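Sca-family protein (Rickettsia rickettsii, PDB 4LQ8) is a rickettsial surface cell antigen, of which this chain is the N-terminal head portion, and probably takes part in cell adhesion. Local coordinates at residues Lys204-Ala209 and Val216-Tyr221; Met241-Ala246 and Tyr302-Thr307; Pro281-Gly286 and Gln330-Ile335. One frame throughout, in Å; residues are numbered along the deposited sequence.

Interaction 1: residues Lys204-Ala209 and Val216-Tyr221; sequences KPFTLA and VQISSY
F206 and I218 face each other in an antiparallel beta hairpin, formed by strand 206-209 and the early part of strand 215-224. Backbone bonds hold the hairpin. I218 N bonds to F206 O (2.8 Å), but the return bond from F206 N to I218 O is weak. L208 and V216 form the next hydrogen-bonded pair and bond both ways, L208 N to V216 O at 3.0 Å and V216 N to L208 O at 2.9 Å. T207 and Q217, between them, are a non-hydrogen-bonded pair.

Apolar contacts gather on the face that carries F206, L208, V216 and I218. CB of I218 sits over one face of the F206 ring, a CH-pi contact 3.8 Å from the ring centroid. F206 has CG between its backbone N and carbonyl carbon (chi1 65°), and this brings the ring alongside I218. The Y221 ring meets the F206 ring obliquely, with planes at 68°. CD2 of L208 reaches CG1 of I218 at 3.8 Å. I301 of strand 300-304 packs against L208, V216 and I218.

Water adds further links. One molecule lies between K204 O and I218 O, within hydrogen-bonding distance of both, where the strands leave their regular pairing. On the T207 and Q217 face, another water lies 2.7 Å from T207 OG1 and accepts from Q217 NE2 at 2.8 Å.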
loop_
_atom_site.group_PDB
_atom_site.type_symbol
_atom_site.label_atom_id
_atom_site.label_comp_id
_atom_site.label_asym_id
_atom_site.label_seq_id
_atom_site.Cartn_x
_atom_site.Cartn_y
_atom_site.Cartn_z
ATOM N N LYS A 204 -17.273 3.516 16.093
ATOM C CA LYS A 204 -18.023 3.514 14.846
ATOM C C LYS A 204 -18.011 2.091 14.235
ATOM O O LYS A 204 -17.365 1.855 13.204
ATOM C CB LYS A 204 -17.490 4.599 13.881
ATOM C CG LYS A 204 -18.455 4.903 12.761
ATOM C CD LYS A 204 -18.002 6.037 11.854
ATOM C CE LYS A 204 -18.855 5.987 10.604
ATOM N NZ LYS A 204 -18.697 7.207 9.781
ATOM N N PRO A 205 -18.687 1.099 14.867
ATOM C CA PRO A 205 -18.662 -0.263 14.277
ATOM C C PRO A 205 -19.383 -0.284 12.921
ATOM O O PRO A 205 -20.313 0.506 12.658
ATOM C CB PRO A 205 -19.420 -1.113 15.308
ATOM C CG PRO A 205 -20.313 -0.135 16.034
ATOM C CD PRO A 205 -19.533 1.150 16.081
ATOM N N PHE A 206 -18.930 -1.183 12.055
ATOM C CA PHE A 206 -19.550 -1.407 10.760
ATOM C C PHE A 206 -19.281 -2.840 10.337
ATOM O O PHE A 206 -18.325 -3.457 10.818
ATOM C CB PHE A 206 -19.056 -0.389 9.704
ATOM C CG PHE A 206 -17.594 -0.469 9.355
ATOM C CD1 PHE A 206 -17.155 -1.290 8.320
ATOM C CD2 PHE A 206 -16.650 0.266 10.067
ATOM C CE1 PHE A 206 -15.807 -1.388 8.017
ATOM C CE2 PHE A 206 -15.294 0.176 9.753
ATOM C CZ PHE A 206 -14.889 -0.621 8.702
ATOM N N THR A 207 -20.108 -3.354 9.440
ATOM C CA THR A 207 -19.966 -4.690 8.878
ATOM C C THR A 207 -19.633 -4.598 7.387
ATOM O O THR A 207 -20.209 -3.794 6.652
ATOM C CB THR A 207 -21.243 -5.523 9.120
ATOM O OG1 THR A 207 -21.397 -5.716 10.524
ATOM C CG2 THR A 207 -21.204 -6.886 8.421
ATOM N N LEU A 208 -18.706 -5.437 6.950
ATOM C CA LEU A 208 -18.340 -5.561 5.554
ATOM C C LEU A 208 -18.520 -7.024 5.141
ATOM O O LEU A 208 -18.855 -7.872 5.976
ATOM C CB LEU A 208 -16.924 -5.000 5.260
ATOM C CG LEU A 208 -15.759 -5.450 6.121
ATOM C CD1 LEU A 208 -15.324 -6.878 5.744
ATOM C CD2 LEU A 208 -14.575 -4.495 5.964
ATOM N N ALA A 209 -18.344 -7.322 3.861
ATOM C CA ALA A 209 -18.488 -8.704 3.415
ATOM C C ALA A 209 -17.226 -9.159 2.723
ATOM O O ALA A 209 -16.593 -8.372 2.014
ATOM C CB ALA A 209 -19.681 -8.847 2.484
ATOM N N VAL A 216 -18.338 -9.638 8.250
ATOM C CA VAL A 216 -17.322 -9.451 9.290
ATOM C C VAL A 216 -17.545 -8.078 9.929
ATOM O O VAL A 216 -17.581 -7.061 9.217
ATOM C CB VAL A 216 -15.864 -9.579 8.719
ATOM C CG1 VAL A 216 -14.809 -9.246 9.768
ATOM C CG2 VAL A 216 -15.600 -10.963 8.122
ATOM N N GLN A 217 -17.667 -8.040 11.269
ATOM C CA GLN A 217 -17.778 -6.765 11.954
ATOM C C GLN A 217 -16.390 -6.214 12.251
ATOM O O GLN A 217 -15.545 -6.936 12.785
ATOM C CB GLN A 217 -18.586 -6.855 13.250
ATOM C CG GLN A 217 -18.810 -5.433 13.821
ATOM C CD GLN A 217 -19.652 -5.403 15.050
ATOM O OE1 GLN A 217 -19.126 -5.382 16.158
ATOM N NE2 GLN A 217 -20.966 -5.367 14.880
ATOM N N ILE A 218 -16.170 -4.930 11.922
ATOM C CA ILE A 218 -14.942 -4.211 12.244
ATOM C C ILE A 218 -15.302 -3.426 13.496
ATOM O O ILE A 218 -16.099 -2.493 13.428
ATOM C CB ILE A 218 -14.457 -3.280 11.082
ATOM C CG1 ILE A 218 -14.196 -4.066 9.759
ATOM C CG2 ILE A 218 -13.227 -2.422 11.508
ATOM C CD1 ILE A 218 -13.120 -5.188 9.793
ATOM N N SER A 219 -14.760 -3.817 14.636
ATOM C CA SER A 219 -15.071 -3.136 15.892
ATOM C C SER A 219 -14.039 -2.054 16.235
ATOM O O SER A 219 -14.296 -1.220 17.085
ATOM C CB SER A 219 -15.238 -4.149 17.023
ATOM O OG SER A 219 -14.098 -4.979 17.127
ATOM N N SER A 220 -12.892 -2.035 15.536
ATOM C CA SER A 220 -11.880 -0.999 15.756
ATOM C C SER A 220 -10.950 -0.946 14.563
ATOM O O SER A 220 -10.638 -1.981 13.975
ATOM C CB SER A 220 -11.079 -1.282 17.031
ATOM O OG SER A 220 -10.186 -0.228 17.336
ATOM N N TYR A 221 -10.493 0.265 14.213
ATOM C CA TYR A 221 -9.540 0.476 13.128
ATOM C C TYR A 221 -8.783 1.764 13.422
ATOM O O TYR A 221 -9.169 2.506 14.326
ATOM C CB TYR A 221 -10.226 0.519 11.726
ATOM C CG TYR A 221 -11.130 1.715 11.504
ATOM C CD1 TYR A 221 -10.627 2.909 10.990
ATOM C CD2 TYR A 221 -12.486 1.654 11.804
ATOM C CE1 TYR A 221 -11.453 4.012 10.770
ATOM C CE2 TYR A 221 -13.327 2.751 11.584
ATOM C CZ TYR A 221 -12.806 3.919 11.050
ATOM O OH TYR A 221 -13.600 5.026 10.904
HETATM O O HOH W 1 -15.160 0.044 13.389
HETATM O O HOH W 2 -15.117 1.656 15.509
HETATM O O HOH W 3 -21.569 -3.902 12.553
#

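Interaction 2: residues Met241-Ala246 and Tyr302-Thr307; sequences MVALKA and YTLAVT
This contact belongs to the large mixed sheet, where the end of strand 236-245 runs antiparallel to strand 300-304. L244 and T303 are its hydrogen-bonded pair. L244 N bonds to T303 O and T303 N to L244 O, both at 2.9 Å. L244 O also lies near the plane of the Y302 ring, at its edge.

The side chains of A243, Y302 and L304 pack beside this pair. CB of A243 touches two neighbours, 3.6 Å from CD2 of L304 and 3.7 Å from CB of Y302. Y302 carries CG beside its backbone N (chi1 -60°), and its ring runs alongside the K245 chain. CG of K245 comes to 3.7 Å from CE1 of that ring. H297 and I295 of strand 292-297 also touch Y302.

Two waters bridge the segments. One donates to M241 O and accepts from A305 N, at the corner where segment 302-307 turns. The other donates to K245 O at 2.8 Å and accepts from T303 OG1 at 2.7 Å. The T303 hydroxyl is thus used as a donor.

The direct pairing is short, with two backbone bonds. Water satisfies polar groups beyond it, including two backbone carbonyls and the A305 amide, so this buried contact combines apolar packing with bound solvent.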
loop_
_atom_site.group_PDB
_atom_site.type_symbol
_atom_site.label_atom_id
_atom_site.label_comp_id
_atom_site.label_asym_id
_atom_site.label_seq_id
_atom_site.Cartn_x
_atom_site.Cartn_y
_atom_site.Cartn_z
ATOM N N MET A 241 3.363 0.613 7.964
ATOM C CA MET A 241 2.281 0.517 8.937
ATOM C C MET A 241 1.521 -0.780 8.751
ATOM O O MET A 241 0.953 -1.033 7.688
ATOM C CB MET A 241 1.365 1.771 8.863
ATOM C CG MET A 241 2.133 3.102 9.053
ATOM S SD MET A 241 2.965 3.273 10.671
ATOM C CE MET A 241 3.666 4.898 10.506
ATOM N N VAL A 242 1.559 -1.625 9.777
ATOM C CA VAL A 242 0.946 -2.950 9.728
ATOM C C VAL A 242 -0.606 -2.877 9.641
ATOM O O VAL A 242 -1.247 -1.971 10.199
ATOM C CB VAL A 242 1.459 -3.854 10.894
ATOM C CG1 VAL A 242 0.848 -3.449 12.249
ATOM C CG2 VAL A 242 1.217 -5.337 10.597
ATOM N N ALA A 243 -1.179 -3.840 8.926
ATOM C CA ALA A 243 -2.621 -4.023 8.794
ATOM C C ALA A 243 -3.152 -4.449 10.163
ATOM O O ALA A 243 -2.423 -5.093 10.919
ATOM C CB ALA A 243 -2.893 -5.126 7.781
ATOM N N LEU A 244 -4.385 -4.072 10.505
ATOM C CA LEU A 244 -4.955 -4.483 11.788
ATOM C C LEU A 244 -6.063 -5.473 11.529
ATOM O O LEU A 244 -6.800 -5.324 10.547
ATOM C CB LEU A 244 -5.534 -3.288 12.574
ATOM C CG LEU A 244 -4.556 -2.271 13.156
ATOM C CD1 LEU A 244 -5.304 -1.212 13.945
ATOM C CD2 LEU A 244 -3.503 -2.930 14.060
ATOM N N LYS A 245 -6.251 -6.423 12.453
ATOM C CA LYS A 245 -7.349 -7.388 12.394
ATOM C C LYS A 245 -8.680 -6.663 12.664
ATOM O O LYS A 245 -8.658 -5.506 13.097
ATOM C CB LYS A 245 -7.124 -8.519 13.416
ATOM C CG LYS A 245 -5.843 -9.327 13.151
ATOM C CD LYS A 245 -5.852 -10.665 13.866
ATOM C CE LYS A 245 -5.394 -10.584 15.287
ATOM N NZ LYS A 245 -5.595 -11.872 16.004
ATOM N N ALA A 246 -9.831 -7.342 12.436
ATOM C CA ALA A 246 -11.184 -6.760 12.639
ATOM C C ALA A 246 -11.418 -6.165 14.037
ATOM O O ALA A 246 -12.212 -5.234 14.161
ATOM C CB ALA A 246 -12.271 -7.786 12.318
ATOM N N TYR A 302 -8.552 -7.407 7.163
ATOM C CA TYR A 302 -7.677 -6.475 7.853
ATOM C C TYR A 302 -7.986 -5.094 7.325
ATOM O O TYR A 302 -8.346 -4.963 6.157
ATOM C CB TYR A 302 -6.186 -6.760 7.556
ATOM C CG TYR A 302 -5.726 -8.137 7.957
ATOM C CD1 TYR A 302 -5.194 -8.377 9.219
ATOM C CD2 TYR A 302 -5.777 -9.196 7.063
ATOM C CE1 TYR A 302 -4.766 -9.648 9.596
ATOM C CE2 TYR A 302 -5.377 -10.476 7.437
ATOM C CZ TYR A 302 -4.846 -10.693 8.696
ATOM O OH TYR A 302 -4.448 -11.957 9.052
ATOM N N THR A 303 -7.800 -4.058 8.160
ATOM C CA THR A 303 -7.926 -2.688 7.688
ATOM C C THR A 303 -6.506 -2.147 7.590
ATOM O O THR A 303 -5.606 -2.651 8.275
ATOM C CB THR A 303 -8.804 -1.835 8.607
ATOM O OG1 THR A 303 -8.212 -1.787 9.914
ATOM C CG2 THR A 303 -10.248 -2.342 8.678
ATOM N N LEU A 304 -6.301 -1.134 6.743
ATOM C CA LEU A 304 -5.020 -0.453 6.642
ATOM C C LEU A 304 -5.223 0.943 7.245
ATOM O O LEU A 304 -6.363 1.381 7.353
ATOM C CB LEU A 304 -4.488 -0.411 5.188
ATOM C CG LEU A 304 -4.277 -1.790 4.493
ATOM C CD1 LEU A 304 -3.726 -1.600 3.121
ATOM C CD2 LEU A 304 -3.244 -2.620 5.223
ATOM N N ALA A 305 -4.134 1.639 7.637
ATOM C CA ALA A 305 -4.204 2.934 8.330
ATOM C C ALA A 305 -4.364 4.124 7.397
ATOM O O ALA A 305 -3.809 5.185 7.650
ATOM C CB ALA A 305 -2.970 3.102 9.215
ATOM N N VAL A 306 -5.097 3.947 6.315
ATOM C CA VAL A 306 -5.270 5.000 5.311
ATOM C C VAL A 306 -6.738 5.084 4.864
ATOM O O VAL A 306 -7.382 4.056 4.605
ATOM C CB VAL A 306 -4.246 4.801 4.134
ATOM C CG1 VAL A 306 -4.593 3.609 3.218
ATOM C CG2 VAL A 306 -4.042 6.085 3.335
ATOM N N THR A 307 -7.277 6.282 4.822
ATOM C CA THR A 307 -8.663 6.449 4.381
ATOM C C THR A 307 -8.643 6.625 2.870
ATOM O O THR A 307 -7.588 6.883 2.305
ATOM C CB THR A 307 -9.325 7.668 5.044
ATOM O OG1 THR A 307 -8.603 8.828 4.643
ATOM C CG2 THR A 307 -9.437 7.554 6.582
HETATM O O HOH W 4 -1.807 -0.138 7.797
HETATM O O HOH W 5 -9.454 -3.111 11.853
#

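Interaction 3: residues Pro281-Gly286 and Gln330-Ile335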
loop_
_atom_site.group_PDB
_atom_site.type_symbol
_atom_site.label_atom_id
_atom_site.label_comp_id
_atom_site.label_asym_id
_atom_site.label_seq_id
_atom_site.Cartn_x
_atom_site.Cartn_y
_atom_site.Cartn_z
ATOM N N PRO A 281 -5.982 -6.443 -4.699
ATOM C CA PRO A 281 -6.643 -5.131 -4.872
ATOM C C PRO A 281 -6.986 -4.537 -3.489
ATOM O O PRO A 281 -7.271 -5.269 -2.543
ATOM C CB PRO A 281 -7.903 -5.488 -5.691
ATOM C CG PRO A 281 -8.238 -6.872 -5.243
ATOM C CD PRO A 281 -6.897 -7.553 -5.048
ATOM N N LEU A 282 -6.913 -3.228 -3.371
ATOM C CA LEU A 282 -7.249 -2.538 -2.125
ATOM C C LEU A 282 -8.764 -2.217 -2.101
ATOM O O LEU A 282 -9.306 -1.772 -3.106
ATOM C CB LEU A 282 -6.418 -1.238 -2.041
ATOM C CG LEU A 282 -6.428 -0.481 -0.717
ATOM C CD1 LEU A 282 -5.877 -1.344 0.426
ATOM C CD2 LEU A 282 -5.601 0.770 -0.824
ATOM N N LYS A 283 -9.442 -2.473 -0.985
ATOM C CA LYS A 283 -10.865 -2.120 -0.880
ATOM C C LYS A 283 -11.013 -0.928 0.079
ATOM O O LYS A 283 -10.142 -0.698 0.910
ATOM C CB LYS A 283 -11.735 -3.305 -0.370
ATOM C CG LYS A 283 -11.563 -4.658 -1.084
ATOM C CD LYS A 283 -11.997 -4.591 -2.523
ATOM C CE LYS A 283 -12.249 -5.946 -3.119
ATOM N NZ LYS A 283 -12.845 -5.786 -4.471
ATOM N N PHE A 284 -12.144 -0.235 0.001
ATOM C CA PHE A 284 -12.509 0.855 0.894
ATOM C C PHE A 284 -13.869 0.538 1.454
ATOM O O PHE A 284 -14.772 0.105 0.717
ATOM C CB PHE A 284 -12.477 2.237 0.195
ATOM C CG PHE A 284 -11.043 2.651 -0.061
ATOM C CD1 PHE A 284 -10.248 3.145 0.970
ATOM C CD2 PHE A 284 -10.463 2.468 -1.312
ATOM C CE1 PHE A 284 -8.901 3.465 0.749
ATOM C CE2 PHE A 284 -9.126 2.817 -1.538
ATOM C CZ PHE A 284 -8.353 3.297 -0.502
ATOM N N ALA A 285 -13.998 0.707 2.776
ATOM C CA ALA A 285 -15.217 0.433 3.514
ATOM C C ALA A 285 -16.173 1.634 3.356
ATOM O O ALA A 285 -16.260 2.479 4.232
ATOM C CB ALA A 285 -14.874 0.168 4.979
ATOM N N GLY A 286 -16.866 1.700 2.227
ATOM C CA GLY A 286 -17.771 2.815 1.922
ATOM C C GLY A 286 -17.223 3.620 0.749
ATOM O O GLY A 286 -16.157 3.292 0.213
ATOM N N GLN A 330 -11.035 -0.428 -5.033
ATOM C CA GLN A 330 -12.477 -0.381 -5.267
ATOM C C GLN A 330 -13.202 -0.050 -3.964
ATOM O O GLN A 330 -12.954 -0.690 -2.941
ATOM C CB GLN A 330 -13.020 -1.736 -5.818
ATOM C CG GLN A 330 -12.357 -2.305 -7.091
ATOM C CD GLN A 330 -11.144 -3.189 -6.827
ATOM O OE1 GLN A 330 -11.201 -4.172 -6.074
ATOM N NE2 GLN A 330 -10.028 -2.893 -7.492
ATOM N N ALA A 331 -14.121 0.915 -4.015
ATOM C CA ALA A 331 -14.977 1.234 -2.880
ATOM C C ALA A 331 -16.014 0.103 -2.817
ATOM O O ALA A 331 -16.484 -0.373 -3.853
ATOM C CB ALA A 331 -15.667 2.563 -3.090
ATOM N N GLU A 332 -16.278 -0.394 -1.612
ATOM C CA GLU A 332 -17.213 -1.500 -1.429
ATOM C C GLU A 332 -18.305 -1.093 -0.486
ATOM O O GLU A 332 -18.161 -0.117 0.244
ATOM C CB GLU A 332 -16.483 -2.756 -0.896
ATOM C CG GLU A 332 -15.494 -3.386 -1.862
ATOM C CD GLU A 332 -16.048 -4.022 -3.130
ATOM O OE1 GLU A 332 -17.287 -4.081 -3.291
ATOM O OE2 GLU A 332 -15.234 -4.454 -3.976
ATOM N N ASP A 333 -19.399 -1.840 -0.511
ATOM C CA ASP A 333 -20.569 -1.597 0.314
ATOM C C ASP A 333 -20.350 -2.023 1.770
ATOM O O ASP A 333 -19.658 -3.005 2.042
ATOM C CB ASP A 333 -21.760 -2.351 -0.276
ATOM C CG ASP A 333 -23.087 -1.705 -0.002
ATOM O OD1 ASP A 333 -23.098 -0.510 0.395
ATOM O OD2 ASP A 333 -24.124 -2.373 -0.209
ATOM N N ILE A 334 -20.913 -1.266 2.708
ATOM C CA ILE A 334 -20.828 -1.586 4.135
ATOM C C ILE A 334 -22.140 -1.249 4.829
ATOM O O ILE A 334 -22.949 -0.508 4.276
ATOM C CB ILE A 334 -19.617 -0.953 4.871
ATOM C CG1 ILE A 334 -19.693 0.596 4.905
ATOM C CG2 ILE A 334 -18.261 -1.458 4.342
ATOM C CD1 ILE A 334 -18.821 1.205 6.114
ATOM N N ILE A 335 -22.326 -1.779 6.049
ATOM C CA ILE A 335 -23.454 -1.486 6.924
ATOM C C ILE A 335 -22.850 -0.785 8.135
ATOM O O ILE A 335 -22.012 -1.369 8.817
ATOM C CB ILE A 335 -24.221 -2.753 7.339
ATOM C CG1 ILE A 335 -24.531 -3.652 6.105
ATOM C CG2 ILE A 335 -25.487 -2.374 8.123
ATOM C CD1 ILE A 335 -25.032 -5.122 6.424
#
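Bends at chi2 in K283 (-65°), Q330 (88°) and E332 (-67°) bring three polar ends together on one face of a parallel strand pair. K283 NZ bonds to Q330 OE1 in the plane of the amide carbonyl. It also makes a salt bridge to E332 OE2, on the anti side of the carboxylate and somewhat out of its plane. K283 NZ lies 2.8 Å from Q330 OE1 and 2.8 Å from E332 OE2, so one ammonium group ties K283 to two residues of the partner strand. The positive charge probably favours an ionised E332.

The backbones bond in parallel fashion. Q330 N reaches L282 O, and F284 N reaches Q330 O. Then E332 N bonds to F284 O at 2.8 Å and G286 N to E332 O at 3.0 Å. A285 centres an inverse gamma turn at the strand end. There I334 CD1 lies 3.4 Å from A285 O, and I334 CG2 is 3.8 Å from A285 CB.

On the other face F284 meets Y311 and R308 of helix 308-320, and R308 also touches A331. Strand 292-297 pairs antiparallel with strand 282-285 and lays Y294 against K283 and E332. Beyond the pair, I334 packs on F206 and L208 of strand 206-209.

Overall arrangement
Interaction 2 is the most buried of the three and lies nearest the chain centre. Interactions 1 and 3 are partly buried. Interactions 2 and 3 belong to the same mixed sheet, where L304 CD1 meets L282 CD1 at 3.5 Å. Interaction 1 lies in the six-stranded antiparallel sheet, yet touches both others. S219 N probably bonds to A246 O, and T207 N to I335 O; F206 also packs on A285. Chemistry differs with place. Interaction 1 joins two strands close in sequence by backbone bonds, with apolar and aromatic packing on one face. Interaction 2 joins distant strands with few direct bonds and two waters. Interaction 3 adds a salt bridge to its parallel pairing.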